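Catechol 1,2-dioxygenase (Acinetobacter sp., PDB 1DMH) catalyses the iron(III)-dependent intradiol cleavage of catechol by dioxygen to cis,cis-muconate, the first step in converting catechol through the beta-ketoadipate pathway. Local coordinates at residues S19-E24 against I33-L38; A71-P76 against D251-A256; G233-T238 against D300-D305. All coordinates share one frame; numbering follows the deposited sequence.

Interaction 1: residues S19-E24 against I33-L38. With LIO ([1-pentadecanoyl-2-decanoyl-glycerol-3-yl]phosphonyl choline), chain G.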
loop_
_atom_site.group_PDB
_atom_site.type_symbol
_atom_site.label_atom_id
_atom_site.label_comp_id
_atom_site.label_asym_id
_atom_site.label_seq_id
_atom_site.Cartn_x
_atom_site.Cartn_y
_atom_site.Cartn_z
ATOM N N SER A 19 2.744 -4.937 17.613
ATOM C CA SER A 19 3.874 -4.091 17.246
ATOM C C SER A 19 5.227 -4.680 17.674
ATOM O O SER A 19 6.276 -4.071 17.441
ATOM C CB SER A 19 3.702 -2.708 17.865
ATOM O OG SER A 19 2.485 -2.133 17.415
ATOM N N GLY A 20 5.194 -5.858 18.299
ATOM C CA GLY A 20 6.415 -6.518 18.753
ATOM C C GLY A 20 7.124 -5.802 19.896
ATOM O O GLY A 20 8.283 -6.079 20.185
ATOM N N LEU A 21 6.418 -4.883 20.540
ATOM C CA LEU A 21 6.976 -4.113 21.628
ATOM C C LEU A 21 7.482 -5.017 22.732
ATOM O O LEU A 21 8.468 -4.702 23.389
ATOM C CB LEU A 21 5.920 -3.141 22.150
ATOM C CG LEU A 21 6.003 -1.675 21.711
ATOM C CD1 LEU A 21 6.504 -1.535 20.296
ATOM C CD2 LEU A 21 4.646 -1.030 21.913
ATOM N N GLU A 22 6.831 -6.156 22.917
ATOM C CA GLU A 22 7.237 -7.090 23.960
ATOM C C GLU A 22 8.268 -8.131 23.405
ATOM O O GLU A 22 8.714 -9.027 24.119
ATOM C CB GLU A 22 5.982 -7.796 24.537
ATOM C CG GLU A 22 4.670 -6.928 24.685
ATOM C CD GLU A 22 4.686 -5.851 25.799
ATOM O OE1 GLU A 22 5.627 -5.020 25.871
ATOM O OE2 GLU A 22 3.720 -5.823 26.596
ATOM N N GLN A 23 8.642 -8.021 22.131
ATOM C CA GLN A 23 9.618 -8.938 21.545
ATOM C C GLN A 23 11.017 -8.415 21.753
ATOM O O GLN A 23 11.243 -7.210 21.801
ATOM C CB GLN A 23 9.388 -9.109 20.047
ATOM C CG GLN A 23 8.099 -9.827 19.699
ATOM C CD GLN A 23 8.071 -11.248 20.223
ATOM O OE1 GLN A 23 8.917 -12.074 19.869
ATOM N NE2 GLN A 23 7.099 -11.538 21.076
ATOM N N GLU A 24 11.972 -9.326 21.851
ATOM C CA GLU A 24 13.336 -8.919 22.083
ATOM C C GLU A 24 14.103 -8.581 20.820
ATOM O O GLU A 24 14.987 -7.719 20.830
ATOM C CB GLU A 24 14.065 -10.004 22.861
ATOM C CG GLU A 24 15.520 -9.687 23.081
ATOM C CD GLU A 24 16.184 -10.655 24.044
ATOM O OE1 GLU A 24 16.105 -11.893 23.798
ATOM O OE2 GLU A 24 16.785 -10.172 25.041
ATOM N N ILE A 33 7.404 3.248 15.290
ATOM C CA ILE A 33 6.556 3.820 14.246
ATOM C C ILE A 33 5.301 2.956 14.033
ATOM O O ILE A 33 4.179 3.470 14.001
ATOM C CB ILE A 33 7.366 3.999 12.922
ATOM C CG1 ILE A 33 8.481 5.040 13.157
ATOM C CG2 ILE A 33 6.425 4.432 11.735
ATOM C CD1 ILE A 33 9.508 5.091 12.033
ATOM N N ILE A 34 5.490 1.643 13.918
ATOM C CA ILE A 34 4.367 0.730 13.723
ATOM C C ILE A 34 3.357 0.834 14.860
ATOM O O ILE A 34 2.147 0.906 14.609
ATOM C CB ILE A 34 4.845 -0.724 13.617
ATOM C CG1 ILE A 34 5.683 -0.896 12.351
ATOM C CG2 ILE A 34 3.642 -1.667 13.574
ATOM C CD1 ILE A 34 4.921 -0.596 11.085
ATOM N N HIS A 35 3.827 0.855 16.109
ATOM C CA HIS A 35 2.896 0.969 17.220
ATOM C C HIS A 35 2.036 2.231 17.096
ATOM O O HIS A 35 0.827 2.182 17.280
ATOM C CB HIS A 35 3.632 0.964 18.555
ATOM C CG HIS A 35 2.713 0.988 19.735
ATOM N ND1 HIS A 35 2.524 2.112 20.510
ATOM C CD2 HIS A 35 1.845 0.059 20.201
ATOM C CE1 HIS A 35 1.577 1.878 21.399
ATOM N NE2 HIS A 35 1.148 0.640 21.233
ATOM N N ARG A 36 2.644 3.357 16.756
ATOM C CA ARG A 36 1.879 4.594 16.618
ATOM C C ARG A 36 0.898 4.554 15.451
ATOM O O ARG A 36 -0.262 4.928 15.597
ATOM C CB ARG A 36 2.836 5.780 16.447
ATOM C CG ARG A 36 2.179 7.100 16.069
ATOM C CD ARG A 36 1.157 7.557 17.074
ATOM N NE ARG A 36 0.710 8.907 16.745
ATOM C CZ ARG A 36 1.359 10.012 17.114
ATOM N NH1 ARG A 36 2.474 9.929 17.844
ATOM N NH2 ARG A 36 0.939 11.193 16.693
ATOM N N VAL A 37 1.356 4.108 14.286
ATOM C CA VAL A 37 0.472 4.044 13.135
ATOM C C VAL A 37 -0.705 3.086 13.381
ATOM O O VAL A 37 -1.840 3.414 13.047
ATOM C CB VAL A 37 1.249 3.640 11.851
ATOM C CG1 VAL A 37 0.280 3.516 10.676
ATOM C CG2 VAL A 37 2.291 4.694 11.528
ATOM N N LEU A 38 -0.455 1.914 13.969
ATOM C CA LEU A 38 -1.557 0.973 14.246
ATOM C C LEU A 38 -2.548 1.542 15.250
ATOM O O LEU A 38 -3.754 1.393 15.109
ATOM C CB LEU A 38 -1.058 -0.353 14.816
ATOM C CG LEU A 38 -0.256 -1.256 13.897
ATOM C CD1 LEU A 38 0.066 -2.543 14.630
ATOM C CD2 LEU A 38 -1.071 -1.544 12.663
HETATM C C1 LIO G . 14.627 -0.614 6.713
HETATM C C2 LIO G . 13.291 -0.741 7.055
HETATM C C3 LIO G . 12.852 0.473 7.558
HETATM C C4 LIO G . 18.838 0.434 6.508
HETATM C C5 LIO G . 20.203 -0.290 6.404
HETATM C C6 LIO G . 21.392 1.729 5.627
HETATM C C7 LIO G . 22.627 -0.136 6.516
HETATM C C8 LIO G . 21.328 1.221 7.990
HETATM C C11 LIO G . 12.963 2.823 8.175
HETATM C C12 LIO G . 11.450 2.645 8.476
HETATM C C13 LIO G . 10.708 3.961 8.236
HETATM C C14 LIO G . 9.218 3.812 8.529
HETATM C C15 LIO G . 8.459 4.582 7.457
HETATM C C16 LIO G . 7.193 5.206 8.015
HETATM C C17 LIO G . 6.509 5.958 6.875
HETATM C C18 LIO G . 5.085 6.349 7.261
HETATM C C19 LIO G . 4.106 5.682 6.298
HETATM C C20 LIO G . 3.568 6.719 5.321
HETATM C C21 LIO G . 2.845 6.003 4.181
HETATM C C22 LIO G . 2.206 7.048 3.256
HETATM C C23 LIO G . 1.793 6.368 1.957
HETATM C C24 LIO G . 1.155 7.379 1.024
HETATM C C25 LIO G . 1.144 6.801 -0.382
HETATM C C31 LIO G . 10.994 -1.596 5.990
HETATM C C32 LIO G . 10.056 -1.219 7.144
HETATM C C33 LIO G . 9.128 -0.085 6.674
HETATM C C34 LIO G . 7.680 -0.570 6.626
HETATM C C35 LIO G . 6.772 0.511 7.197
HETATM C C36 LIO G . 5.433 0.499 6.473
HETATM C C37 LIO G . 4.337 0.931 7.447
HETATM C C38 LIO G . 2.972 0.929 6.746
HETATM C C39 LIO G . 2.274 -0.424 6.962
HETATM C C40 LIO G . 0.763 -0.207 7.102
HETATM N N LIO G . 21.375 0.634 6.631
HETATM O O2 LIO G . 12.457 -1.354 5.970
HETATM O O3 LIO G . 13.698 1.643 7.685
HETATM O O11 LIO G . 13.543 3.900 8.333
HETATM O O31 LIO G . 10.490 -2.128 4.997
HETATM O O1P LIO G . 16.710 -0.058 8.637
HETATM O O2P LIO G . 17.838 -2.130 7.922
HETATM O O3P LIO G . 15.594 -1.644 7.035
HETATM O O4P LIO G . 17.569 -0.273 6.322
HETATM P P LIO G . 16.918 -1.016 7.478
#
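S19 and L21 meet H35 from two directions, one at the edge of the imidazole and one over a face. The S19 side chain runs straight at helix 28-47. Its CB lies 3.7 Å from H35 CB. One bond further, OG comes within 3.1 Å of H35 CA and 3.7 Å of L38 CD1, and it lies near the plane of the H35 ring at the edge. The hydroxyl makes no hydrogen bond across this contact. OG stands beside its own backbone N (chi1 -59°), and its hydrogen-bond partner is L15 O, one turn back in helix 9-18. A buried hydroxyl is thus satisfied within its own helix end.

L21 supplies the apolar half. Its CD2 sits over one face of the H35 ring, 3.7 Å from the centroid and displaced toward the rim, as a CH-pi contact. The first torsion of H35 (chi1 -176°) turns the ring to offer L21 a face and S19 an edge. Further round the helix, I33 CD1 touches lipid atom C14 at 3.7 Å, and I34 CD1 also meets the lipid.

G20 has positive phi and closes helix 9-18 in a Schellman motif. A type I turn follows from G20 to Q23. The capped loop joins helices 9-18 and 28-47 of the helical zipper domain, whose five N-terminal helices from each subunit form the dimer axis.

Interaction 2: residues A71-P76 against D251-A256. With MCT (4-methylcatechol), chain D.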
loop_
_atom_site.group_PDB
_atom_site.type_symbol
_atom_site.label_atom_id
_atom_site.label_comp_id
_atom_site.label_asym_id
_atom_site.label_seq_id
_atom_site.Cartn_x
_atom_site.Cartn_y
_atom_site.Cartn_z
ATOM N N ALA A 71 2.610 4.118 -5.661
ATOM C CA ALA A 71 2.668 4.712 -4.326
ATOM C C ALA A 71 3.409 6.076 -4.345
ATOM O O ALA A 71 3.064 6.982 -3.577
ATOM C CB ALA A 71 3.346 3.746 -3.342
ATOM N N GLY A 72 4.401 6.218 -5.234
ATOM C CA GLY A 72 5.168 7.458 -5.343
ATOM C C GLY A 72 4.462 8.530 -6.154
ATOM O O GLY A 72 4.949 9.660 -6.269
ATOM N N LEU A 73 3.306 8.174 -6.716
ATOM C CA LEU A 73 2.498 9.112 -7.495
ATOM C C LEU A 73 1.355 9.567 -6.563
ATOM O O LEU A 73 0.973 10.748 -6.530
ATOM C CB LEU A 73 1.954 8.407 -8.739
ATOM C CG LEU A 73 1.257 9.288 -9.767
ATOM C CD1 LEU A 73 2.261 10.318 -10.339
ATOM C CD2 LEU A 73 0.701 8.386 -10.886
ATOM N N LEU A 74 0.841 8.637 -5.765
ATOM C CA LEU A 74 -0.223 8.971 -4.805
ATOM C C LEU A 74 0.346 9.862 -3.675
ATOM O O LEU A 74 -0.326 10.776 -3.200
ATOM C CB LEU A 74 -0.806 7.715 -4.125
ATOM C CG LEU A 74 -2.293 7.656 -3.720
ATOM C CD1 LEU A 74 -2.404 6.848 -2.456
ATOM C CD2 LEU A 74 -2.916 9.001 -3.638
ATOM N N SER A 75 1.572 9.569 -3.237
ATOM C CA SER A 75 2.214 10.323 -2.170
ATOM C C SER A 75 2.129 11.830 -2.441
ATOM O O SER A 75 1.591 12.574 -1.626
ATOM C CB SER A 75 3.677 9.887 -2.022
ATOM O OG SER A 75 4.335 10.592 -0.987
ATOM N N PRO A 76 2.685 12.307 -3.567
ATOM C CA PRO A 76 2.568 13.755 -3.781
ATOM C C PRO A 76 1.119 14.251 -3.941
ATOM O O PRO A 76 0.803 15.380 -3.560
ATOM C CB PRO A 76 3.448 13.993 -5.026
ATOM C CG PRO A 76 3.352 12.653 -5.761
ATOM C CD PRO A 76 3.521 11.684 -4.611
ATOM N N ASP A 251 -2.769 25.141 -9.695
ATOM C CA ASP A 251 -3.729 24.124 -9.350
ATOM C C ASP A 251 -3.130 22.778 -9.706
ATOM O O ASP A 251 -3.744 21.938 -10.360
ATOM C CB ASP A 251 -5.036 24.408 -10.097
ATOM C CG ASP A 251 -6.146 23.448 -9.731
ATOM O OD1 ASP A 251 -6.129 22.890 -8.607
ATOM O OD2 ASP A 251 -7.064 23.279 -10.566
ATOM N N ASP A 252 -1.902 22.603 -9.250
ATOM C CA ASP A 252 -1.109 21.397 -9.460
ATOM C C ASP A 252 -1.641 20.311 -8.502
ATOM O O ASP A 252 -1.822 20.589 -7.322
ATOM C CB ASP A 252 0.336 21.796 -9.153
ATOM C CG ASP A 252 1.308 20.669 -9.249
ATOM O OD1 ASP A 252 0.994 19.588 -9.790
ATOM O OD2 ASP A 252 2.444 20.894 -8.780
ATOM N N PHE A 253 -1.896 19.097 -8.988
ATOM C CA PHE A 253 -2.402 18.063 -8.092
ATOM C C PHE A 253 -1.326 17.633 -7.070
ATOM O O PHE A 253 -1.642 17.042 -6.036
ATOM C CB PHE A 253 -2.908 16.828 -8.881
ATOM C CG PHE A 253 -1.891 15.708 -9.032
ATOM C CD1 PHE A 253 -0.940 15.723 -10.050
ATOM C CD2 PHE A 253 -1.897 14.625 -8.141
ATOM C CE1 PHE A 253 -0.000 14.651 -10.174
ATOM C CE2 PHE A 253 -0.971 13.571 -8.261
ATOM C CZ PHE A 253 -0.023 13.588 -9.282
ATOM N N ALA A 254 -0.061 17.940 -7.372
ATOM C CA ALA A 254 1.049 17.595 -6.479
ATOM C C ALA A 254 1.487 18.780 -5.621
ATOM O O ALA A 254 2.487 18.687 -4.901
ATOM C CB ALA A 254 2.234 17.072 -7.289
ATOM N N TYR A 255 0.765 19.895 -5.721
ATOM C CA TYR A 255 1.044 21.093 -4.906
ATOM C C TYR A 255 2.519 21.532 -4.871
ATOM O O TYR A 255 3.035 21.965 -3.838
ATOM C CB TYR A 255 0.585 20.831 -3.474
ATOM C CG TYR A 255 -0.817 20.307 -3.392
ATOM C CD1 TYR A 255 -1.898 21.164 -3.571
ATOM C CD2 TYR A 255 -1.076 18.946 -3.140
ATOM C CE1 TYR A 255 -3.213 20.694 -3.497
ATOM C CE2 TYR A 255 -2.395 18.463 -3.064
ATOM C CZ TYR A 255 -3.450 19.357 -3.245
ATOM O OH TYR A 255 -4.753 18.942 -3.175
ATOM N N ALA A 256 3.190 21.461 -6.010
ATOM C CA ALA A 256 4.596 21.804 -6.036
ATOM C C ALA A 256 4.927 23.202 -6.517
ATOM O O ALA A 256 6.049 23.659 -6.344
ATOM C CB ALA A 256 5.338 20.793 -6.887
HETATM C C1 MCT D . 4.579 13.831 -10.172
HETATM C C2 MCT D . 5.728 14.641 -10.189
HETATM C C3 MCT D . 6.296 14.966 -11.438
HETATM O O3 MCT D . 7.416 15.757 -11.472
HETATM C C4 MCT D . 5.755 14.511 -12.629
HETATM O O4 MCT D . 6.347 14.863 -13.817
HETATM C C5 MCT D . 4.637 13.721 -12.637
HETATM C C6 MCT D . 4.018 13.364 -11.334
HETATM C C MCT D . 3.942 13.459 -8.820
HETATM O O HOH W 1 2.939 17.090 -2.747
#
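The backbones approach most closely at P76 and A254, with CA atoms 4.9 Å apart, where the short helix 71-77 meets a type I turn from D252 to Y255. The contact forms part of the substrate pocket of this intradiol dioxygenase and joins an N-terminal helix to a loop of the catalytic domain. No direct hydrogen bond crosses it. One water bridges the two segments instead, donating to both P76 O and A254 O.

The side chains meet through apolar surfaces. P76 CB packs on A254 CB at 4.0 Å. L73 CG is anti to its backbone N (chi1 -171°), and its CD1 lies 4.1 Å from F253 CZ. The carbonyl oxygen L73 O faces the edge of the F253 ring near CE2. In the same way P76 O lies at the edge of the Y255 ring near CD2. The Y255 ring also meets F14 of the second subunit edge-to-face.

D252 shapes the turn from within. Its OD1 accepts from A254 N in an Asx turn, and OD2 accepts from A256 N. Both donors lie above the carboxylate plane, OD1 being met 78° out of it. R221 adds a salt bridge to OD2. R221 also lines the substrate pocket.

L73, P76 and F253 converge on the methyl group of the bound 4-methylcatechol. F253 CZ is 4.0 Å from the methyl carbon C of 4-methylcatechol. L73 CD1 touches its ring atom C6 as well, at 3.7 Å. The tightest approach to 4-methylcatechol is from P76 CG, 3.2 Å from methyl carbon C of that ligand.

Interaction 3: residues G233-T238 against D300-D305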
loop_
_atom_site.group_PDB
_atom_site.type_symbol
_atom_site.label_atom_id
_atom_site.label_comp_id
_atom_site.label_asym_id
_atom_site.label_seq_id
_atom_site.Cartn_x
_atom_site.Cartn_y
_atom_site.Cartn_z
ATOM N N GLY A 233 30.835 22.458 -1.178
ATOM C CA GLY A 233 30.534 23.480 -0.191
ATOM C C GLY A 233 29.074 23.894 -0.074
ATOM O O GLY A 233 28.713 24.696 0.793
ATOM N N HIS A 234 28.212 23.358 -0.930
ATOM C CA HIS A 234 26.795 23.737 -0.870
ATOM C C HIS A 234 25.892 22.527 -0.754
ATOM O O HIS A 234 26.293 21.392 -1.082
ATOM C CB HIS A 234 26.375 24.522 -2.114
ATOM C CG HIS A 234 27.094 25.819 -2.284
ATOM N ND1 HIS A 234 28.405 25.892 -2.703
ATOM C CD2 HIS A 234 26.693 27.095 -2.066
ATOM C CE1 HIS A 234 28.779 27.158 -2.738
ATOM N NE2 HIS A 234 27.761 27.909 -2.356
ATOM N N ARG A 235 24.673 22.781 -0.287
ATOM C CA ARG A 235 23.684 21.716 -0.147
ATOM C C ARG A 235 23.104 21.432 -1.533
ATOM O O ARG A 235 23.122 22.296 -2.417
ATOM C CB ARG A 235 22.565 22.138 0.819
ATOM C CG ARG A 235 23.069 22.513 2.225
ATOM C CD ARG A 235 21.914 22.736 3.203
ATOM N NE ARG A 235 21.006 23.783 2.751
ATOM C CZ ARG A 235 19.863 24.096 3.358
ATOM N NH1 ARG A 235 19.473 23.448 4.460
ATOM N NH2 ARG A 235 19.103 25.065 2.860
ATOM N N LYS A 236 22.606 20.220 -1.730
ATOM C CA LYS A 236 22.027 19.858 -3.021
ATOM C C LYS A 236 20.629 20.483 -3.118
ATOM O O LYS A 236 19.789 20.330 -2.209
ATOM C CB LYS A 236 21.947 18.350 -3.154
ATOM C CG LYS A 236 21.513 17.886 -4.491
ATOM C CD LYS A 236 21.484 16.376 -4.457
ATOM C CE LYS A 236 21.223 15.812 -5.837
ATOM N NZ LYS A 236 21.467 14.335 -5.832
ATOM N N LEU A 237 20.395 21.206 -4.211
ATOM C CA LEU A 237 19.118 21.892 -4.421
ATOM C C LEU A 237 18.201 21.030 -5.274
ATOM O O LEU A 237 18.616 20.512 -6.302
ATOM C CB LEU A 237 19.336 23.224 -5.179
ATOM C CG LEU A 237 18.393 24.444 -5.115
ATOM C CD1 LEU A 237 18.492 25.144 -6.433
ATOM C CD2 LEU A 237 16.991 24.091 -4.737
ATOM N N THR A 238 16.956 20.871 -4.845
ATOM C CA THR A 238 15.967 20.143 -5.626
ATOM C C THR A 238 14.869 21.164 -5.893
ATOM O O THR A 238 14.339 21.757 -4.954
ATOM C CB THR A 238 15.341 18.955 -4.851
ATOM O OG1 THR A 238 16.359 17.985 -4.590
ATOM C CG2 THR A 238 14.184 18.299 -5.661
ATOM N N ASP A 300 25.203 18.411 4.583
ATOM C CA ASP A 300 23.980 18.734 3.848
ATOM C C ASP A 300 22.846 18.155 4.682
ATOM O O ASP A 300 22.551 16.960 4.593
ATOM C CB ASP A 300 23.945 18.088 2.464
ATOM C CG ASP A 300 22.785 18.600 1.648
ATOM O OD1 ASP A 300 21.783 19.008 2.263
ATOM O OD2 ASP A 300 22.864 18.595 0.420
ATOM N N ASN A 301 22.215 19.007 5.485
ATOM C CA ASN A 301 21.158 18.553 6.378
ATOM C C ASN A 301 19.817 18.233 5.715
ATOM O O ASN A 301 18.894 17.758 6.382
ATOM C CB ASN A 301 20.926 19.580 7.493
ATOM C CG ASN A 301 20.509 20.946 6.972
ATOM O OD1 ASN A 301 19.871 21.724 7.698
ATOM N ND2 ASN A 301 20.883 21.262 5.737
ATOM N N GLN A 302 19.712 18.446 4.410
ATOM C CA GLN A 302 18.439 18.196 3.758
ATOM C C GLN A 302 18.456 17.262 2.534
ATOM O O GLN A 302 17.424 17.075 1.896
ATOM C CB GLN A 302 17.790 19.559 3.446
ATOM C CG GLN A 302 18.685 20.596 2.690
ATOM C CD GLN A 302 18.751 20.373 1.172
ATOM O OE1 GLN A 302 19.680 19.745 0.618
ATOM N NE2 GLN A 302 17.739 20.880 0.490
ATOM N N VAL A 303 19.599 16.653 2.212
ATOM C CA VAL A 303 19.628 15.750 1.065
ATOM C C VAL A 303 18.730 14.568 1.371
ATOM O O VAL A 303 18.680 14.084 2.506
ATOM C CB VAL A 303 20.976 15.039 0.760
ATOM C CG1 VAL A 303 21.325 15.230 -0.679
ATOM C CG2 VAL A 303 22.041 15.416 1.730
ATOM N N VAL A 304 18.075 14.066 0.340
ATOM C CA VAL A 304 17.221 12.918 0.524
ATOM C C VAL A 304 17.749 11.709 -0.225
ATOM O O VAL A 304 18.084 11.775 -1.415
ATOM C CB VAL A 304 15.787 13.221 0.064
ATOM C CG1 VAL A 304 14.918 11.982 0.216
ATOM C CG2 VAL A 304 15.226 14.393 0.882
ATOM N N ASP A 305 17.860 10.605 0.501
ATOM C CA ASP A 305 18.284 9.347 -0.082
ATOM C C ASP A 305 16.995 8.554 -0.237
ATOM O O ASP A 305 16.400 8.130 0.751
ATOM C CB ASP A 305 19.198 8.574 0.857
ATOM C CG ASP A 305 19.754 7.311 0.210
ATOM O OD1 ASP A 305 19.094 6.769 -0.716
ATOM O OD2 ASP A 305 20.844 6.847 0.642
HETATM O O HOH W 2 19.867 13.365 -3.712
#
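D300 takes the backbone N-H of K236 and packs against R235, and this is the tight part of the contact. K236 N donates to D300 OD2 at 2.7 Å with an N-H...O angle of 169°. It comes on the syn side, 30° out of the carboxylate plane. The other oxygen, D300 OD1, accepts from Q302 N at 3.0 Å on the anti side, which makes an Asx turn. One carboxylate therefore ties the two segments together and bends its own loop. D300 CG is anti to the backbone N (chi1 -171°), which carries the acid across to R235, whose CB lies 3.5 Å from OD1.

R235 crosses D300 at about a right angle and bends at its third torsion. Q302 CG lies over one face of its guanidinium, 3.4 Å from NH1, while the N301 amide comes at the edge. The charge of R235 is matched outside these segments. NH1 forms a salt bridge with D92, and NE bonds to T293 OG1.

The looser side begins at K236. Its chain is extended, and its CD brushes V303 CG1 at 4.0 Å. The ammonium end leads away from the loop. NZ binds a water at 2.8 Å, and that water makes only a weak bond to V304 O. The same lysine forms a cation-pi contact with F228. V303 is exposed here.

An Asx turn in the C-terminal loop is thus pinned to the chain leading into strand 237-243, an inner strand of the catalytic beta core, between 220-230 and 262-268.

In the fold
Interaction 1 closes along the chain before either of the others opens, and belongs to the helical zipper. Interactions 2 and 3 alternate in sequence: 233-238 falls between the two segments of interaction 2. Interaction 2 alone touches the substrate. The L73 side chain there is about 4 Å from that of Y200, an iron-binding tyrosine that is not among the iron's ligands in this complex. In interaction 3, the K236 side chain is about 11 Å from that of H226, an iron ligand here. Centres of interactions 1 and 2 are 30 Å apart, those of 2 and 3 21 Å. All three reach the second subunit. I33 and I34 share a lipid pocket with A71 and S75.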